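MccB protein (Escherichia coli, PDB 6OM4) takes part in microcin C7 biosynthesis, probably as an ATP-dependent E1-like adenylating enzyme that joins a nucleotide to the N-formylated precursor peptide through a phosphoramidate. Local coordinates at residues K117-G122 with E141-D146; L121-I126 with N169-I174; W209-D214 with Q232-A237. All coordinates share one frame; numbering follows the deposited sequence.

Contact 1. Residues K117-G122 with E141-D146; sequences KVVILG and EIILID. With ND7 (5'-O-[(S)-amino(hydroxy)phosphoryl]adenosine), chain M.
The first beta-alpha-beta unit of the Rossmann-type nucleotide fold brings Lys117-Gly122 and Glu141-Asp146 together as neighbouring parallel strands, with helix 125-136 as the crossover, and the carboxyl ends of both strands open onto the adenosine pocket. Their axes pass 4.7 Å apart. Five backbone hydrogen bonds zip them in exact register, from Val118 N to Glu141 O up to Gly122 N to Ile145 O; the straightest, at 170°, runs from Ile120 N to Ile143 O. Side chains alternate between the two faces of the sheet. On the face of Val119, Leu121, Ile143 and Ile145, Ile145 has its CG1 branch beside its own backbone N (chi1 -46°), which carries CD1 back diagonally to 3.6 Å from Val119 CG1, while CG2 meets CD1 of Leu121, its partner straight across, at 3.8 Å. The other face is joined through Ile120 CG1, which touches both Ile142 CG2 and Leu144 CD2; beyond them helix 170-181 covers Leu144. At the amino ends, the chains of Lys117 and Glu141 run side by side and point the same way, but the ammonium and carboxylate stop short of a salt bridge, with NZ of Lys117 4.4 Å from OE2 of Glu141. The opposite end does the binding. Gly122 lets the ribose come close, its CA 3.5 Å from O4' of the bound phosphoramidate nucleotide. Asp146 grips the ribose diol with both carboxylate oxygens, and the backbone amide of Asp148 helps to hold that carboxylate in place. O2' donates to Asp146 OD1 and O3' to Asp146 OD2, each at 2.7 Å.

Contact 2. Residues L121-I126 with N169-I174; sequences LGCGGI and NKTEVI. With ND7 (5'-O-[(S)-amino(hydroxy)phosphoryl]adenosine), chain M; POP (pyrophosphate 2-), chain G.
With CG beside its backbone N (chi1 -66°) and the chain fully extended beyond CG, Lys170 stretches from the first turn of helix 170-181 past the carbonyl of Cys123 to the nucleotide; its CD passes 3.4 Å from Cys123 O. Cys123 turns SG beside its own N (chi1 -72°), leaving CB to meet the tip of Ile174 at 3.5 Å from CD1, while SG faces Thr171 CG2. No hydrogen bond links Leu121-Ile126 to Asn169-Ile174: apolar packing and shared ligands join them. The glycine-rich turn is consistent with a Rossmann-type GxGxxG motif. Gly124, at the N-cap position of helix 125-136, brings its CA to 3.3 Å from O5' of the nucleotide, and Gly125 N, in the first turn, donates to O2A at 2.9 Å and 168°. The ammonium of Lys170 donates to O6 of pyrophosphate (NZ to O6 2.9 Å) and to O3' of the ribose (NZ to O3' 3.0 Å), and Gln158 OE1 accepts from it as well. Lys170 thus bridges the nucleotide and the pyrophosphate, consistent with a role in binding the polyphosphate of ATP, and its positive charge, together with the amino end of helix 125-136, would offset the negative charge of the phosphates.

Contact 3. Residues W209-D214 with Q232-A237; sequences WVVSAD and QPYINA. With ND7 (5'-O-[(S)-amino(hydroxy)phosphoryl]adenosine), chain M.
Trp209 and Gln232 open the tight end of a second parallel beta-alpha-beta unit of the Rossmann-type fold, in which helix 219-230 links strands 208-211 and 234-240. Gln232 CG sits over one face of the indole, 3.6 Å from the centroid of its five-membered ring and only 9° off the normal, a CH-pi contact. The bend of Gln232 at chi2 (58°) folds the chain back over the indole, and the amide plane lies 12° from that of the ring. Next to this stack the backbones are firmly paired: Trp209 N bonds to Pro233 O, Ile235 N to Trp209 O, and Val211 N to Ile235 O at 2.8 Å. Val211 CG2 packs on Tyr234 CB at 3.9 Å, and helix 219-230 covers this face.

Toward the nucleotide the strands part. Ala237 N reaches Val211 O only weakly, at 3.5 Å, and the amide of Asn236 takes over: its ND2 donates to the same oxygen at 2.8 Å from above the carbonyl plane. Farther on, Ala213 and Asp214 no longer touch 232-237 and turn to the ligand instead, Ala213 CB resting against the adenine; Asp214 OD2 accepts a weak bond from N3A and is also hydrogen-bonded to the bound peptide's backbone. A water joins the two segments, donating to Ala213 O at 2.8 Å and accepting from Asn236 ND2 at 2.9 Å.

Overall arrangement
The three contacts meet around one phosphoramidate nucleotide at the carboxyl ends of the parallel strands of a mixed sheet. Contacts 1 and 2 share Leu121 and Gly122, and their centres lie about 9 Å apart; Asp146 OD2 of contact 1 probably accepts from Cys123 N of contact 2 at 2.7 Å, tying the ribose-binding acid to the glycine-rich turn. Contact 3, centred about 10 Å from contact 1, continues the same sheet, since strands 117-121 and 208-211 are neighbours, with Val210 N 2.8 Å from Val119 O. Ser212 OG, 2.7 Å from Gly122 O, links that turn to contact 3, whose loop after strand 208-211 lies against the adenine.

Contact 1. Residues K117-G122 with E141-D146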
loop_
_atom_site.group_PDB
_atom_site.type_symbol
_atom_site.label_atom_id
_atom_site.label_comp_id
_atom_site.label_asym_id
_atom_site.label_seq_id
_atom_site.Cartn_x
_atom_site.Cartn_y
_atom_site.Cartn_z
ATOM N N LYS A 117 0.376 -3.205 -14.558
ATOM C CA LYS A 117 -1.008 -2.872 -14.834
ATOM C C LYS A 117 -1.831 -3.121 -13.580
ATOM O O LYS A 117 -1.808 -4.228 -12.982
ATOM C CB LYS A 117 -1.471 -3.717 -16.024
ATOM C CG LYS A 117 -2.916 -3.549 -16.468
ATOM C CD LYS A 117 -3.314 -4.611 -17.522
ATOM C CE LYS A 117 -4.331 -4.052 -18.489
ATOM N NZ LYS A 117 -4.970 -5.106 -19.312
ATOM N N VAL A 118 -2.597 -2.101 -13.162
ATOM C CA VAL A 118 -3.438 -2.240 -12.012
ATOM C C VAL A 118 -4.892 -1.917 -12.399
ATOM O O VAL A 118 -5.133 -0.925 -13.079
ATOM C CB VAL A 118 -2.958 -1.327 -10.857
ATOM C CG1 VAL A 118 -3.909 -1.364 -9.685
ATOM C CG2 VAL A 118 -1.520 -1.679 -10.433
ATOM N N VAL A 119 -5.840 -2.703 -11.867
ATOM C CA VAL A 119 -7.280 -2.482 -11.988
ATOM C C VAL A 119 -7.765 -1.838 -10.696
ATOM O O VAL A 119 -7.476 -2.313 -9.613
ATOM C CB VAL A 119 -8.034 -3.805 -12.242
ATOM C CG1 VAL A 119 -9.527 -3.643 -12.059
ATOM C CG2 VAL A 119 -7.717 -4.361 -13.600
ATOM N N ILE A 120 -8.474 -0.723 -10.834
ATOM C CA ILE A 120 -9.211 -0.122 -9.724
ATOM C C ILE A 120 -10.697 -0.479 -9.915
ATOM O O ILE A 120 -11.404 0.126 -10.765
ATOM C CB ILE A 120 -9.003 1.404 -9.696
ATOM C CG1 ILE A 120 -7.524 1.783 -9.810
ATOM C CG2 ILE A 120 -9.658 2.017 -8.471
ATOM C CD1 ILE A 120 -6.728 1.525 -8.566
ATOM N N LEU A 121 -11.171 -1.426 -9.112
ATOM C CA LEU A 121 -12.563 -1.868 -9.177
ATOM C C LEU A 121 -13.329 -1.088 -8.104
ATOM O O LEU A 121 -13.284 -1.434 -6.910
ATOM C CB LEU A 121 -12.636 -3.389 -8.998
ATOM C CG LEU A 121 -14.046 -3.984 -9.014
ATOM C CD1 LEU A 121 -14.847 -3.536 -10.225
ATOM C CD2 LEU A 121 -13.987 -5.505 -8.946
ATOM N N GLY A 122 -13.966 0.001 -8.548
ATOM C CA GLY A 122 -14.627 0.936 -7.672
ATOM C C GLY A 122 -13.821 2.203 -7.557
ATOM O O GLY A 122 -12.712 2.179 -7.021
ATOM N N GLU A 141 0.062 1.535 -16.111
ATOM C CA GLU A 141 -1.269 1.347 -16.673
ATOM C C GLU A 141 -2.296 1.143 -15.570
ATOM O O GLU A 141 -2.174 0.238 -14.784
ATOM C CB GLU A 141 -1.334 0.168 -17.641
ATOM C CG GLU A 141 -2.552 0.245 -18.535
ATOM C CD GLU A 141 -2.679 -0.844 -19.590
ATOM O OE1 GLU A 141 -1.666 -1.566 -19.836
ATOM O OE2 GLU A 141 -3.789 -0.965 -20.160
ATOM N N ILE A 142 -3.308 2.020 -15.563
ATOM C CA ILE A 142 -4.370 1.998 -14.608
ATOM C C ILE A 142 -5.717 1.864 -15.351
ATOM O O ILE A 142 -6.024 2.627 -16.291
ATOM C CB ILE A 142 -4.340 3.253 -13.713
ATOM C CG1 ILE A 142 -2.999 3.399 -12.982
ATOM C CG2 ILE A 142 -5.524 3.225 -12.771
ATOM C CD1 ILE A 142 -2.933 4.618 -12.068
ATOM N N ILE A 143 -6.518 0.872 -14.928
ATOM C CA ILE A 143 -7.846 0.603 -15.509
ATOM C C ILE A 143 -8.876 0.930 -14.439
ATOM O O ILE A 143 -8.834 0.348 -13.365
ATOM C CB ILE A 143 -8.016 -0.858 -15.954
ATOM C CG1 ILE A 143 -6.807 -1.389 -16.716
ATOM C CG2 ILE A 143 -9.328 -1.018 -16.725
ATOM C CD1 ILE A 143 -6.441 -0.620 -17.914
ATOM N N LEU A 144 -9.742 1.897 -14.734
ATOM C CA LEU A 144 -10.757 2.355 -13.820
ATOM C C LEU A 144 -12.114 1.738 -14.176
ATOM O O LEU A 144 -12.605 1.883 -15.301
ATOM C CB LEU A 144 -10.842 3.880 -13.904
ATOM C CG LEU A 144 -9.533 4.623 -13.745
ATOM C CD1 LEU A 144 -9.720 6.054 -14.174
ATOM C CD2 LEU A 144 -9.035 4.521 -12.310
ATOM N N ILE A 145 -12.747 1.118 -13.183
ATOM C CA ILE A 145 -14.054 0.451 -13.353
ATOM C C ILE A 145 -15.061 1.007 -12.350
ATOM O O ILE A 145 -14.900 0.894 -11.124
ATOM C CB ILE A 145 -13.897 -1.073 -13.190
ATOM C CG1 ILE A 145 -12.675 -1.549 -13.987
ATOM C CG2 ILE A 145 -15.180 -1.813 -13.577
ATOM C CD1 ILE A 145 -12.488 -3.072 -13.993
ATOM N N ASP A 146 -16.148 1.541 -12.899
ATOM C CA ASP A 146 -17.270 2.027 -12.109
ATOM C C ASP A 146 -18.385 2.321 -13.102
ATOM O O ASP A 146 -18.119 2.447 -14.299
ATOM C CB ASP A 146 -16.902 3.281 -11.298
ATOM C CG ASP A 146 -17.667 3.441 -9.981
ATOM O OD1 ASP A 146 -18.933 3.365 -9.986
ATOM O OD2 ASP A 146 -16.996 3.586 -8.931
HETATM O O1A ND7 M . -19.072 4.145 -1.695
HETATM P PA ND7 M . -17.580 4.269 -1.814
HETATM O O2A ND7 M . -16.951 5.615 -1.484
HETATM N N3A ND7 M . -16.984 3.089 -0.748
HETATM O "O5'" ND7 M . -17.033 3.895 -3.255
HETATM C "C5'" ND7 M . -17.479 2.614 -3.795
HETATM C "C4'" ND7 M . -17.348 2.757 -5.333
HETATM C "C3'" ND7 M . -18.507 3.676 -5.848
HETATM O "O3'" ND7 M . -18.062 4.672 -6.685
HETATM C "C2'" ND7 M . -19.504 2.598 -6.451
HETATM O "O2'" ND7 M . -20.191 3.144 -7.643
HETATM C "C1'" ND7 M . -18.726 1.579 -6.841
HETATM O "O4'" ND7 M . -17.469 1.562 -5.818
HETATM N N9 ND7 M . -19.280 0.257 -6.759
HETATM C C4 ND7 M . -19.278 -0.672 -7.755
HETATM C C5 ND7 M . -19.871 -1.783 -7.272
HETATM N N7 ND7 M . -20.225 -1.552 -5.987
HETATM C C8 ND7 M . -19.846 -0.324 -5.692
HETATM N N3 ND7 M . -18.817 -0.618 -9.023
HETATM C C2 ND7 M . -18.935 -1.665 -9.783
HETATM N N1 ND7 M . -19.535 -2.775 -9.338
HETATM C C6 ND7 M . -19.989 -2.867 -8.117
HETATM N N6 ND7 M . -20.637 -4.083 -7.660
#

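Contact 2. Residues L121-I126 with N169-I174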
loop_
_atom_site.group_PDB
_atom_site.type_symbol
_atom_site.label_atom_id
_atom_site.label_comp_id
_atom_site.label_asym_id
_atom_site.label_seq_id
_atom_site.Cartn_x
_atom_site.Cartn_y
_atom_site.Cartn_z
ATOM N N LEU A 121 -11.171 -1.426 -9.112
ATOM C CA LEU A 121 -12.563 -1.868 -9.177
ATOM C C LEU A 121 -13.329 -1.088 -8.104
ATOM O O LEU A 121 -13.284 -1.434 -6.910
ATOM C CB LEU A 121 -12.636 -3.389 -8.998
ATOM C CG LEU A 121 -14.046 -3.984 -9.014
ATOM C CD1 LEU A 121 -14.847 -3.536 -10.225
ATOM C CD2 LEU A 121 -13.987 -5.505 -8.946
ATOM N N GLY A 122 -13.966 0.001 -8.548
ATOM C CA GLY A 122 -14.627 0.936 -7.672
ATOM C C GLY A 122 -13.821 2.203 -7.557
ATOM O O GLY A 122 -12.712 2.179 -7.021
ATOM N N CYS A 123 -14.449 3.306 -7.975
ATOM C CA CYS A 123 -13.854 4.644 -8.140
ATOM C C CYS A 123 -14.502 5.666 -7.199
ATOM O O CYS A 123 -14.646 6.833 -7.533
ATOM C CB CYS A 123 -14.013 5.102 -9.583
ATOM S SG CYS A 123 -12.932 4.206 -10.736
ATOM N N GLY A 124 -14.788 5.239 -5.978
ATOM C CA GLY A 124 -15.288 6.097 -4.938
ATOM C C GLY A 124 -14.182 6.548 -4.002
ATOM O O GLY A 124 -13.064 6.888 -4.452
ATOM N N GLY A 125 -14.449 6.523 -2.687
ATOM C CA GLY A 125 -13.497 7.103 -1.729
ATOM C C GLY A 125 -12.141 6.404 -1.771
ATOM O O GLY A 125 -11.037 7.005 -1.852
ATOM N N ILE A 126 -12.188 5.084 -1.627
ATOM C CA ILE A 126 -10.950 4.330 -1.644
ATOM C C ILE A 126 -10.288 4.433 -3.019
ATOM O O ILE A 126 -9.069 4.689 -3.136
ATOM C CB ILE A 126 -11.183 2.877 -1.214
ATOM C CG1 ILE A 126 -11.664 2.803 0.240
ATOM C CG2 ILE A 126 -9.966 2.015 -1.502
ATOM C CD1 ILE A 126 -10.726 3.312 1.285
ATOM N N ASN A 169 -19.383 11.292 -14.942
ATOM C CA ASN A 169 -19.072 9.904 -14.609
ATOM C C ASN A 169 -17.785 9.900 -13.775
ATOM O O ASN A 169 -16.849 10.672 -14.036
ATOM C CB ASN A 169 -18.980 9.052 -15.876
ATOM C CG ASN A 169 -20.333 8.534 -16.322
ATOM O OD1 ASN A 169 -21.384 8.934 -15.816
ATOM N ND2 ASN A 169 -20.319 7.619 -17.268
ATOM N N LYS A 170 -17.716 9.029 -12.764
ATOM C CA LYS A 170 -16.508 8.937 -11.942
ATOM C C LYS A 170 -15.282 8.512 -12.754
ATOM O O LYS A 170 -14.183 9.106 -12.582
ATOM C CB LYS A 170 -16.739 7.969 -10.776
ATOM C CG LYS A 170 -17.773 8.481 -9.806
ATOM C CD LYS A 170 -17.788 7.719 -8.510
ATOM C CE LYS A 170 -18.871 8.240 -7.603
ATOM N NZ LYS A 170 -18.825 7.548 -6.299
ATOM N N THR A 171 -15.414 7.501 -13.627
ATOM C CA THR A 171 -14.225 7.027 -14.329
ATOM C C THR A 171 -13.639 8.162 -15.175
ATOM O O THR A 171 -12.434 8.253 -15.301
ATOM C CB THR A 171 -14.496 5.742 -15.131
ATOM O OG1 THR A 171 -15.459 6.049 -16.136
ATOM C CG2 THR A 171 -14.999 4.613 -14.259
ATOM N N GLU A 172 -14.494 9.003 -15.785
ATOM C CA GLU A 172 -14.012 9.994 -16.725
ATOM C C GLU A 172 -13.285 11.124 -15.966
ATOM O O GLU A 172 -12.265 11.592 -16.393
ATOM C CB GLU A 172 -15.151 10.534 -17.581
ATOM C CG GLU A 172 -15.828 11.727 -16.978
ATOM C CD GLU A 172 -16.948 12.279 -17.832
ATOM O OE1 GLU A 172 -18.154 12.019 -17.508
ATOM O OE2 GLU A 172 -16.607 12.945 -18.834
ATOM N N VAL A 173 -13.773 11.497 -14.778
ATOM C CA VAL A 173 -13.112 12.520 -14.026
ATOM C C VAL A 173 -11.826 12.003 -13.369
ATOM O O VAL A 173 -10.830 12.710 -13.393
ATOM C CB VAL A 173 -14.074 13.147 -13.021
ATOM C CG1 VAL A 173 -13.391 14.222 -12.200
ATOM C CG2 VAL A 173 -15.284 13.685 -13.757
ATOM N N ILE A 174 -11.847 10.801 -12.796
ATOM C CA ILE A 174 -10.587 10.234 -12.293
ATOM C C ILE A 174 -9.545 10.220 -13.421
ATOM O O ILE A 174 -8.403 10.678 -13.216
ATOM C CB ILE A 174 -10.758 8.853 -11.645
ATOM C CG1 ILE A 174 -11.715 8.957 -10.457
ATOM C CG2 ILE A 174 -9.395 8.298 -11.268
ATOM C CD1 ILE A 174 -11.736 7.781 -9.535
HETATM O O1A ND7 M . -19.072 4.145 -1.695
HETATM P PA ND7 M . -17.580 4.269 -1.814
HETATM O O2A ND7 M . -16.951 5.615 -1.484
HETATM N N3A ND7 M . -16.984 3.089 -0.748
HETATM O "O5'" ND7 M . -17.033 3.895 -3.255
HETATM C "C5'" ND7 M . -17.479 2.614 -3.795
HETATM C "C4'" ND7 M . -17.348 2.757 -5.333
HETATM C "C3'" ND7 M . -18.507 3.676 -5.848
HETATM O "O3'" ND7 M . -18.062 4.672 -6.685
HETATM C "C2'" ND7 M . -19.504 2.598 -6.451
HETATM O "O2'" ND7 M . -20.191 3.144 -7.643
HETATM C "C1'" ND7 M . -18.726 1.579 -6.841
HETATM O "O4'" ND7 M . -17.469 1.562 -5.818
HETATM N N9 ND7 M . -19.280 0.257 -6.759
HETATM C C4 ND7 M . -19.278 -0.672 -7.755
HETATM C C5 ND7 M . -19.871 -1.783 -7.272
HETATM N N7 ND7 M . -20.225 -1.552 -5.987
HETATM C C8 ND7 M . -19.846 -0.324 -5.692
HETATM N N3 ND7 M . -18.817 -0.618 -9.023
HETATM C C2 ND7 M . -18.935 -1.665 -9.783
HETATM N N1 ND7 M . -19.535 -2.775 -9.338
HETATM C C6 ND7 M . -19.989 -2.867 -8.117
HETATM N N6 ND7 M . -20.637 -4.083 -7.660
HETATM P P1 POP G . -21.789 6.913 -0.978
HETATM O O1 POP G . -21.316 7.843 0.139
HETATM O O2 POP G . -21.637 5.440 -0.640
HETATM O O3 POP G . -23.150 7.240 -1.578
HETATM O O POP G . -20.702 7.257 -2.106
HETATM P P2 POP G . -20.500 6.456 -3.514
HETATM O O4 POP G . -19.021 6.422 -3.761
HETATM O O5 POP G . -21.116 5.098 -3.401
HETATM O O6 POP G . -21.093 7.291 -4.562
#

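Contact 3. Residues W209-D214 with Q232-A237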
loop_
_atom_site.group_PDB
_atom_site.type_symbol
_atom_site.label_atom_id
_atom_site.label_comp_id
_atom_site.label_asym_id
_atom_site.label_seq_id
_atom_site.Cartn_x
_atom_site.Cartn_y
_atom_site.Cartn_z
ATOM N N TRP A 209 -5.580 -6.535 -8.764
ATOM C CA TRP A 209 -6.798 -5.796 -8.632
ATOM C C TRP A 209 -6.843 -5.101 -7.272
ATOM O O TRP A 209 -6.702 -5.750 -6.210
ATOM C CB TRP A 209 -8.005 -6.733 -8.720
ATOM C CG TRP A 209 -8.249 -7.349 -10.064
ATOM C CD1 TRP A 209 -7.515 -7.273 -11.205
ATOM C CD2 TRP A 209 -9.388 -8.170 -10.360
ATOM N NE1 TRP A 209 -8.142 -7.981 -12.213
ATOM C CE2 TRP A 209 -9.265 -8.581 -11.700
ATOM C CE3 TRP A 209 -10.486 -8.589 -9.601
ATOM C CZ2 TRP A 209 -10.251 -9.373 -12.308
ATOM C CZ3 TRP A 209 -11.450 -9.371 -10.198
ATOM C CH2 TRP A 209 -11.296 -9.803 -11.511
ATOM N N VAL A 210 -7.228 -3.822 -7.314
ATOM C CA VAL A 210 -7.598 -3.115 -6.147
ATOM C C VAL A 210 -9.117 -3.215 -6.042
ATOM O O VAL A 210 -9.823 -2.653 -6.866
ATOM C CB VAL A 210 -7.147 -1.646 -6.191
ATOM C CG1 VAL A 210 -7.716 -0.877 -5.000
ATOM C CG2 VAL A 210 -5.619 -1.527 -6.270
ATOM N N VAL A 211 -9.590 -3.871 -4.991
ATOM C CA VAL A 211 -10.999 -4.144 -4.828
ATOM C C VAL A 211 -11.562 -3.111 -3.853
ATOM O O VAL A 211 -11.441 -3.253 -2.622
ATOM C CB VAL A 211 -11.269 -5.593 -4.381
ATOM C CG1 VAL A 211 -12.751 -5.856 -4.295
ATOM C CG2 VAL A 211 -10.585 -6.579 -5.308
ATOM N N SER A 212 -12.132 -2.060 -4.452
ATOM C CA SER A 212 -12.580 -0.845 -3.756
ATOM C C SER A 212 -14.051 -0.567 -4.101
ATOM O O SER A 212 -14.456 0.602 -4.245
ATOM C CB SER A 212 -11.670 0.350 -4.062
ATOM O OG SER A 212 -11.261 0.476 -5.446
ATOM N N ALA A 213 -14.829 -1.649 -4.233
ATOM C CA ALA A 213 -16.251 -1.672 -4.537
ATOM C C ALA A 213 -16.895 -2.569 -3.487
ATOM O O ALA A 213 -16.242 -3.500 -3.003
ATOM C CB ALA A 213 -16.506 -2.151 -5.936
ATOM N N ASP A 214 -18.160 -2.294 -3.163
ATOM C CA ASP A 214 -18.742 -2.769 -1.922
ATOM C C ASP A 214 -20.225 -3.185 -1.998
ATOM O O ASP A 214 -20.800 -3.426 -0.947
ATOM C CB ASP A 214 -18.601 -1.677 -0.867
ATOM C CG ASP A 214 -19.198 -0.325 -1.249
ATOM O OD1 ASP A 214 -19.871 -0.238 -2.314
ATOM O OD2 ASP A 214 -19.028 0.640 -0.452
ATOM N N GLN A 232 -5.485 -14.582 -10.043
ATOM C CA GLN A 232 -5.426 -13.106 -10.097
ATOM C C GLN A 232 -5.170 -12.554 -8.696
ATOM O O GLN A 232 -5.998 -12.686 -7.805
ATOM C CB GLN A 232 -6.736 -12.581 -10.644
ATOM C CG GLN A 232 -6.857 -11.062 -10.598
ATOM C CD GLN A 232 -5.757 -10.373 -11.351
ATOM O OE1 GLN A 232 -4.893 -9.718 -10.762
ATOM N NE2 GLN A 232 -5.783 -10.529 -12.664
ATOM N N PRO A 233 -4.019 -11.928 -8.428
ATOM C CA PRO A 233 -3.819 -11.262 -7.138
ATOM C C PRO A 233 -4.815 -10.103 -6.935
ATOM O O PRO A 233 -5.156 -9.417 -7.876
ATOM C CB PRO A 233 -2.354 -10.784 -7.145
ATOM C CG PRO A 233 -1.707 -11.525 -8.333
ATOM C CD PRO A 233 -2.828 -11.863 -9.301
ATOM N N TYR A 234 -5.218 -9.875 -5.683
ATOM C CA TYR A 234 -6.049 -8.710 -5.366
ATOM C C TYR A 234 -5.739 -8.215 -3.954
ATOM O O TYR A 234 -5.196 -8.937 -3.132
ATOM C CB TYR A 234 -7.544 -9.009 -5.537
ATOM C CG TYR A 234 -8.147 -9.846 -4.447
ATOM C CD1 TYR A 234 -8.584 -9.257 -3.264
ATOM C CD2 TYR A 234 -8.309 -11.221 -4.567
ATOM C CE1 TYR A 234 -9.161 -10.000 -2.251
ATOM C CE2 TYR A 234 -8.876 -11.977 -3.548
ATOM C CZ TYR A 234 -9.302 -11.370 -2.373
ATOM O OH TYR A 234 -9.836 -12.017 -1.286
ATOM N N ILE A 235 -6.125 -6.970 -3.686
ATOM C CA ILE A 235 -6.129 -6.453 -2.359
ATOM C C ILE A 235 -7.464 -5.740 -2.105
ATOM O O ILE A 235 -7.964 -5.063 -2.982
ATOM C CB ILE A 235 -4.922 -5.535 -2.125
ATOM C CG1 ILE A 235 -4.887 -5.120 -0.651
ATOM C CG2 ILE A 235 -4.889 -4.357 -3.108
ATOM C CD1 ILE A 235 -3.638 -4.387 -0.234
ATOM N N ASN A 236 -8.057 -5.993 -0.942
ATOM C CA ASN A 236 -9.300 -5.312 -0.549
ATOM C C ASN A 236 -8.931 -4.157 0.384
ATOM O O ASN A 236 -7.994 -4.264 1.134
ATOM C CB ASN A 236 -10.267 -6.325 0.066
ATOM C CG ASN A 236 -11.669 -5.833 0.325
ATOM O OD1 ASN A 236 -12.254 -6.255 1.319
ATOM N ND2 ASN A 236 -12.253 -5.052 -0.587
ATOM N N ALA A 237 -9.705 -3.050 0.363
ATOM C CA ALA A 237 -9.549 -2.035 1.397
ATOM C C ALA A 237 -10.871 -1.302 1.551
ATOM O O ALA A 237 -11.692 -1.312 0.639
ATOM C CB ALA A 237 -8.459 -1.040 1.037
HETATM O O1A ND7 M . -19.072 4.145 -1.695
HETATM P PA ND7 M . -17.580 4.269 -1.814
HETATM O O2A ND7 M . -16.951 5.615 -1.484
HETATM N N3A ND7 M . -16.984 3.089 -0.748
HETATM O "O5'" ND7 M . -17.033 3.895 -3.255
HETATM C "C5'" ND7 M . -17.479 2.614 -3.795
HETATM C "C4'" ND7 M . -17.348 2.757 -5.333
HETATM C "C3'" ND7 M . -18.507 3.676 -5.848
HETATM O "O3'" ND7 M . -18.062 4.672 -6.685
HETATM C "C2'" ND7 M . -19.504 2.598 -6.451
HETATM O "O2'" ND7 M . -20.191 3.144 -7.643
HETATM C "C1'" ND7 M . -18.726 1.579 -6.841
HETATM O "O4'" ND7 M . -17.469 1.562 -5.818
HETATM N N9 ND7 M . -19.280 0.257 -6.759
HETATM C C4 ND7 M . -19.278 -0.672 -7.755
HETATM C C5 ND7 M . -19.871 -1.783 -7.272
HETATM N N7 ND7 M . -20.225 -1.552 -5.987
HETATM C C8 ND7 M . -19.846 -0.324 -5.692
HETATM N N3 ND7 M . -18.817 -0.618 -9.023
HETATM C C2 ND7 M . -18.935 -1.665 -9.783
HETATM N N1 ND7 M . -19.535 -2.775 -9.338
HETATM C C6 ND7 M . -19.989 -2.867 -8.117
HETATM N N6 ND7 M . -20.637 -4.083 -7.660
HETATM O O HOH W 1 -15.138 -4.543 -0.611
#